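Local structure of hypothetical protein TT0907 (Thermus thermophilus, 1WDI) at residues 205-210 with 261-266; 56-61 with 187-192. The protein probably transfers and isomerises the ribose moiety of S-adenosylmethionine onto the 7-aminomethyl group of preQ1 in tRNA, giving epoxyqueuosine on the pathway to queuosine. All blocks are in the same frame, centred on the assembly; numbering follows the deposited sequence.

Contact 1: residues 205-210 with 261-266; sequences RFLTLH and VRALES
Strand 205-210 and helix 261-266 come closest at Leu-207 and Ala-263, whose CA atoms lie 8.3 Å apart, a spacing that leaves the bridging entirely to side chains. Leu-207 does the work from the strand, with a single methyl. Its CD2 meets CB of Ala-263 at 3.9 Å and, on the same approach, CD2 of Leu-264 at 4.0 Å. One strand residue thus rests on two successive residues of the helix. The torsions explain the reach: with chi1 at 51°, CG sits between the backbone N and the carbonyl carbon, and the branch this creates brings CD2 nearest to the helix, with CD1 lying beside Asn-61 of the neighbouring strand. CB of Ala-263 points toward the strand, and its small size is consistent with the close approach. Leu-264 starts off at an angle to the strand, but its end swings closer. The two leucines cross obliquely, and CG of Leu-264 lies 4.1 Å from Leu-207 CD2. All three residues are buried, and the contact consists of apolar dispersion alone. Alternation along the strand sends Phe-206 to the other face, where it stacks on Phe-60. On the helix, Glu-265 accepts hydrogen bonds from the backbone N atoms of Lys-292, Val-293 and Val-294, tying the helix to the loop that leads into strand 296-300. Ala-263 also touches Tyr-233 of strand 231-235, the antiparallel neighbour of strand 203-211, so the helix spans more than one strand. Such aliphatic packing of a helix on one face of a mixed sheet is characteristic of layered alpha/beta folds.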
loop_
_atom_site.group_PDB
_atom_site.type_symbol
_atom_site.label_atom_id
_atom_site.label_comp_id
_atom_site.label_asym_id
_atom_site.label_seq_id
_atom_site.Cartn_x
_atom_site.Cartn_y
_atom_site.Cartn_z
ATOM N N ARG A 205 -0.928 -14.513 3.672
ATOM C CA ARG A 205 -1.896 -13.793 4.500
ATOM C C ARG A 205 -2.119 -12.372 3.998
ATOM O O ARG A 205 -1.172 -11.706 3.571
ATOM C CB ARG A 205 -1.402 -13.749 5.947
ATOM C CG ARG A 205 -1.054 -15.105 6.536
ATOM C CD ARG A 205 -2.289 -15.975 6.740
ATOM N NE ARG A 205 -1.941 -17.229 7.397
ATOM C CZ ARG A 205 -2.827 -18.080 7.897
ATOM N NH1 ARG A 205 -4.125 -17.812 7.815
ATOM N NH2 ARG A 205 -2.414 -19.195 8.482
ATOM N N PHE A 206 -3.364 -11.901 4.070
ATOM C CA PHE A 206 -3.690 -10.561 3.595
ATOM C C PHE A 206 -4.367 -9.643 4.620
ATOM O O PHE A 206 -5.395 -9.999 5.210
ATOM C CB PHE A 206 -4.601 -10.645 2.361
ATOM C CG PHE A 206 -4.008 -11.409 1.202
ATOM C CD1 PHE A 206 -3.876 -12.796 1.252
ATOM C CD2 PHE A 206 -3.597 -10.742 0.054
ATOM C CE1 PHE A 206 -3.345 -13.504 0.175
ATOM C CE2 PHE A 206 -3.062 -11.440 -1.031
ATOM C CZ PHE A 206 -2.936 -12.824 -0.970
ATOM N N LEU A 207 -3.786 -8.467 4.841
ATOM C CA LEU A 207 -4.408 -7.497 5.735
ATOM C C LEU A 207 -5.043 -6.466 4.803
ATOM O O LEU A 207 -4.788 -6.473 3.592
ATOM C CB LEU A 207 -3.386 -6.848 6.678
ATOM C CG LEU A 207 -2.094 -6.226 6.144
ATOM C CD1 LEU A 207 -2.372 -4.886 5.485
ATOM C CD2 LEU A 207 -1.135 -6.054 7.309
ATOM N N THR A 208 -5.858 -5.580 5.357
ATOM C CA THR A 208 -6.557 -4.596 4.541
ATOM C C THR A 208 -6.147 -3.140 4.714
ATOM O O THR A 208 -6.064 -2.635 5.829
ATOM C CB THR A 208 -8.078 -4.670 4.805
ATOM O OG1 THR A 208 -8.525 -6.026 4.682
ATOM C CG2 THR A 208 -8.828 -3.805 3.821
ATOM N N LEU A 209 -5.898 -2.468 3.597
ATOM C CA LEU A 209 -5.571 -1.050 3.617
ATOM C C LEU A 209 -6.865 -0.357 3.184
ATOM O O LEU A 209 -7.389 -0.647 2.111
ATOM C CB LEU A 209 -4.461 -0.716 2.614
ATOM C CG LEU A 209 -4.222 0.788 2.422
ATOM C CD1 LEU A 209 -3.733 1.399 3.730
ATOM C CD2 LEU A 209 -3.212 1.027 1.313
ATOM N N HIS A 210 -7.396 0.531 4.017
ATOM C CA HIS A 210 -8.627 1.233 3.656
ATOM C C HIS A 210 -8.321 2.416 2.746
ATOM O O HIS A 210 -7.465 3.237 3.062
ATOM C CB HIS A 210 -9.360 1.742 4.904
ATOM C CG HIS A 210 -9.861 0.654 5.801
ATOM N ND1 HIS A 210 -10.514 -0.462 5.326
ATOM C CD2 HIS A 210 -9.834 0.529 7.148
ATOM C CE1 HIS A 210 -10.871 -1.228 6.341
ATOM N NE2 HIS A 210 -10.471 -0.649 7.458
ATOM N N VAL A 261 4.333 -3.426 6.293
ATOM C CA VAL A 261 5.254 -3.177 7.400
ATOM C C VAL A 261 4.634 -2.190 8.404
ATOM O O VAL A 261 4.564 -2.464 9.601
ATOM C CB VAL A 261 6.586 -2.573 6.904
ATOM C CG1 VAL A 261 7.441 -2.156 8.096
ATOM C CG2 VAL A 261 7.337 -3.586 6.030
ATOM N N ARG A 262 4.178 -1.047 7.902
ATOM C CA ARG A 262 3.596 -0.014 8.760
ATOM C C ARG A 262 2.371 -0.502 9.531
ATOM O O ARG A 262 2.200 -0.178 10.703
ATOM C CB ARG A 262 3.224 1.213 7.919
ATOM C CG ARG A 262 4.416 1.897 7.250
ATOM C CD ARG A 262 3.956 2.946 6.245
ATOM N NE ARG A 262 3.114 3.960 6.870
ATOM C CZ ARG A 262 2.535 4.962 6.217
ATOM N NH1 ARG A 262 2.704 5.092 4.908
ATOM N NH2 ARG A 262 1.784 5.836 6.876
ATOM N N ALA A 263 1.519 -1.283 8.874
ATOM C CA ALA A 263 0.326 -1.789 9.534
ATOM C C ALA A 263 0.682 -2.787 10.634
ATOM O O ALA A 263 0.217 -2.649 11.766
ATOM C CB ALA A 263 -0.613 -2.429 8.514
ATOM N N LEU A 264 1.516 -3.778 10.317
ATOM C CA LEU A 264 1.909 -4.779 11.313
ATOM C C LEU A 264 2.631 -4.168 12.518
ATOM O O LEU A 264 2.307 -4.477 13.668
ATOM C CB LEU A 264 2.798 -5.858 10.681
ATOM C CG LEU A 264 2.145 -6.784 9.644
ATOM C CD1 LEU A 264 3.194 -7.748 9.068
ATOM C CD2 LEU A 264 1.012 -7.574 10.311
ATOM N N GLU A 265 3.611 -3.304 12.267
ATOM C CA GLU A 265 4.350 -2.688 13.365
ATOM C C GLU A 265 3.458 -1.773 14.216
ATOM O O GLU A 265 3.615 -1.702 15.428
ATOM C CB GLU A 265 5.557 -1.910 12.823
ATOM C CG GLU A 265 6.646 -2.786 12.168
ATOM C CD GLU A 265 7.323 -3.755 13.138
ATOM O OE1 GLU A 265 7.536 -3.384 14.310
ATOM O OE2 GLU A 265 7.669 -4.885 12.728
ATOM N N SER A 266 2.517 -1.086 13.581
ATOM C CA SER A 266 1.607 -0.202 14.305
ATOM C C SER A 266 0.593 -0.984 15.147
ATOM O O SER A 266 0.125 -0.500 16.180
ATOM C CB SER A 266 0.854 0.693 13.326
ATOM O OG SER A 266 -0.187 1.389 13.995
#

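Contact 2: residues 56-61 with 187-192; sequences DVLVFN and LHFTPE
Leu-58 is the first residue of strand 57-61 to meet Phe-189, and it does so with one methyl: CD2 stands 4.1 Å from CE2 of the ring. It arrives from the opposite direction to Phe-189, and a chi1 of -153°, which sets CG anti to the backbone N, carries that methyl out to the ring. Val-59 is directed elsewhere by the alternation of the strand, and Phe-60 makes the next and larger contribution. Its ring presents the CE2-CZ edge to a face of Phe-189 in a T-shaped stack, the centroids 5.0 Å apart and the planes at 79°. CE2 of Phe-60 lies over the middle of the Phe-189 ring, 3.6 Å above its plane, and so directs a ring C-H into the pi cloud. This is how the sheet receives helix 191-199: Phe-189 sits just before the helix, whose N-cap is Thr-190, with OG1 bonded to N of Leu-193. Leu-194 and Leu-197 of that helix touch the Phe-189 ring as well, while Val-256 reaches it from the adjacent parallel strand. Replacing Phe-189 by an alanine is likely to open a gap in front of Leu-58 and leave the edge of Phe-60 without its aromatic face. Phe-298 makes a further edge-to-face pair with Phe-189, and the backbone O of Phe-189 accepts a hydrogen bond from NH2 of Arg-24.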
loop_
_atom_site.group_PDB
_atom_site.type_symbol
_atom_site.label_atom_id
_atom_site.label_comp_id
_atom_site.label_asym_id
_atom_site.label_seq_id
_atom_site.Cartn_x
_atom_site.Cartn_y
_atom_site.Cartn_z
ATOM N N ASP A 56 7.237 -20.027 6.412
ATOM C CA ASP A 56 7.358 -18.578 6.301
ATOM C C ASP A 56 5.941 -18.038 6.153
ATOM O O ASP A 56 5.084 -18.678 5.542
ATOM C CB ASP A 56 8.155 -18.164 5.057
ATOM C CG ASP A 56 9.657 -18.227 5.262
ATOM O OD1 ASP A 56 10.119 -18.240 6.422
ATOM O OD2 ASP A 56 10.381 -18.237 4.248
ATOM N N VAL A 57 5.690 -16.871 6.727
ATOM C CA VAL A 57 4.381 -16.254 6.617
ATOM C C VAL A 57 4.542 -14.995 5.777
ATOM O O VAL A 57 5.171 -14.022 6.204
ATOM C CB VAL A 57 3.804 -15.867 7.991
ATOM C CG1 VAL A 57 2.438 -15.215 7.809
ATOM C CG2 VAL A 57 3.687 -17.099 8.869
ATOM N N LEU A 58 3.977 -15.032 4.577
ATOM C CA LEU A 58 4.043 -13.913 3.649
ATOM C C LEU A 58 2.768 -13.084 3.829
ATOM O O LEU A 58 1.659 -13.575 3.609
ATOM C CB LEU A 58 4.148 -14.459 2.224
ATOM C CG LEU A 58 4.827 -13.667 1.105
ATOM C CD1 LEU A 58 6.190 -13.164 1.551
ATOM C CD2 LEU A 58 4.974 -14.577 -0.112
ATOM N N VAL A 59 2.935 -11.833 4.242
ATOM C CA VAL A 59 1.803 -10.943 4.475
ATOM C C VAL A 59 1.736 -9.835 3.419
ATOM O O VAL A 59 2.701 -9.086 3.227
ATOM C CB VAL A 59 1.888 -10.302 5.892
ATOM C CG1 VAL A 59 0.646 -9.472 6.177
ATOM C CG2 VAL A 59 2.033 -11.389 6.942
ATOM N N PHE A 60 0.589 -9.752 2.745
ATOM C CA PHE A 60 0.337 -8.762 1.701
ATOM C C PHE A 60 -0.744 -7.799 2.158
ATOM O O PHE A 60 -1.394 -8.002 3.183
ATOM C CB PHE A 60 -0.223 -9.400 0.420
ATOM C CG PHE A 60 0.613 -10.507 -0.151
ATOM C CD1 PHE A 60 0.621 -11.769 0.437
ATOM C CD2 PHE A 60 1.342 -10.303 -1.314
ATOM C CE1 PHE A 60 1.345 -12.816 -0.137
ATOM C CE2 PHE A 60 2.075 -11.349 -1.895
ATOM C CZ PHE A 60 2.070 -12.602 -1.304
ATOM N N ASN A 61 -0.955 -6.763 1.361
ATOM C CA ASN A 61 -2.013 -5.818 1.650
ATOM C C ASN A 61 -2.935 -5.812 0.435
ATOM O O ASN A 61 -2.477 -5.827 -0.706
ATOM C CB ASN A 61 -1.447 -4.416 1.903
ATOM C CG ASN A 61 -1.442 -3.550 0.661
ATOM O OD1 ASN A 61 -2.491 -3.090 0.206
ATOM N ND2 ASN A 61 -0.255 -3.322 0.102
ATOM N N LEU A 187 2.345 -5.904 -6.861
ATOM C CA LEU A 187 2.080 -6.019 -8.294
ATOM C C LEU A 187 3.002 -7.027 -8.980
ATOM O O LEU A 187 2.651 -7.583 -10.022
ATOM C CB LEU A 187 2.237 -4.657 -8.974
ATOM C CG LEU A 187 1.959 -4.619 -10.487
ATOM C CD1 LEU A 187 0.452 -4.640 -10.728
ATOM C CD2 LEU A 187 2.570 -3.368 -11.103
ATOM N N HIS A 188 4.171 -7.259 -8.388
ATOM C CA HIS A 188 5.164 -8.184 -8.943
ATOM C C HIS A 188 4.751 -9.648 -8.935
ATOM O O HIS A 188 5.305 -10.456 -9.684
ATOM C CB HIS A 188 6.484 -8.038 -8.187
ATOM C CG HIS A 188 7.066 -6.661 -8.256
ATOM N ND1 HIS A 188 7.490 -6.092 -9.437
ATOM C CD2 HIS A 188 7.298 -5.740 -7.290
ATOM C CE1 HIS A 188 7.963 -4.882 -9.195
ATOM N NE2 HIS A 188 7.858 -4.644 -7.900
ATOM N N PHE A 189 3.788 -9.991 -8.084
ATOM C CA PHE A 189 3.327 -11.365 -7.981
ATOM C C PHE A 189 2.303 -11.738 -9.048
ATOM O O PHE A 189 1.502 -10.914 -9.479
ATOM C CB PHE A 189 2.726 -11.637 -6.595
ATOM C CG PHE A 189 3.732 -11.616 -5.475
ATOM C CD1 PHE A 189 4.329 -10.422 -5.077
ATOM C CD2 PHE A 189 4.083 -12.793 -4.817
ATOM C CE1 PHE A 189 5.261 -10.399 -4.037
ATOM C CE2 PHE A 189 5.010 -12.784 -3.780
ATOM C CZ PHE A 189 5.603 -11.578 -3.385
ATOM N N THR A 190 2.345 -12.996 -9.464
ATOM C CA THR A 190 1.426 -13.522 -10.460
ATOM C C THR A 190 0.720 -14.701 -9.813
ATOM O O THR A 190 1.173 -15.216 -8.790
ATOM C CB THR A 190 2.173 -14.072 -11.682
ATOM O OG1 THR A 190 3.119 -15.051 -11.238
ATOM C CG2 THR A 190 2.902 -12.955 -12.436
ATOM N N PRO A 191 -0.401 -15.145 -10.400
ATOM C CA PRO A 191 -1.112 -16.286 -9.824
ATOM C C PRO A 191 -0.178 -17.495 -9.744
ATOM O O PRO A 191 -0.248 -18.283 -8.803
ATOM C CB PRO A 191 -2.266 -16.497 -10.807
ATOM C CG PRO A 191 -2.568 -15.098 -11.251
ATOM C CD PRO A 191 -1.179 -14.536 -11.495
ATOM N N GLU A 192 0.703 -17.624 -10.736
ATOM C CA GLU A 192 1.664 -18.728 -10.784
ATOM C C GLU A 192 2.628 -18.681 -9.599
ATOM O O GLU A 192 2.845 -19.682 -8.920
ATOM C CB GLU A 192 2.486 -18.680 -12.077
ATOM C CG GLU A 192 1.722 -18.943 -13.372
ATOM C CD GLU A 192 0.759 -17.830 -13.739
ATOM O OE1 GLU A 192 1.094 -16.647 -13.512
ATOM O OE2 GLU A 192 -0.330 -18.142 -14.271
#

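Contacts 1 and 2 lie on opposite faces of one sheet, their centres about 14 Å apart, and are coupled through the neighbouring parallel strands 57-73 and 203-211. Arg-205 joins them on its backbone: its N is 2.8 Å from O of Leu-58 and its O is 2.8 Å from N of Phe-60, both probable hydrogen bonds. Side chains add to this where CG of Arg-205 packs 3.7 Å from CG1 of Val-57. Helix 191-199, which follows Phe-189, leads directly into strand 203-211, so contact 2 closes before contact 1 opens. Together they illustrate how a sheet is sandwiched: an aromatic pair with aliphatic neighbours on one side, a leucine-alanine-leucine cluster on the other.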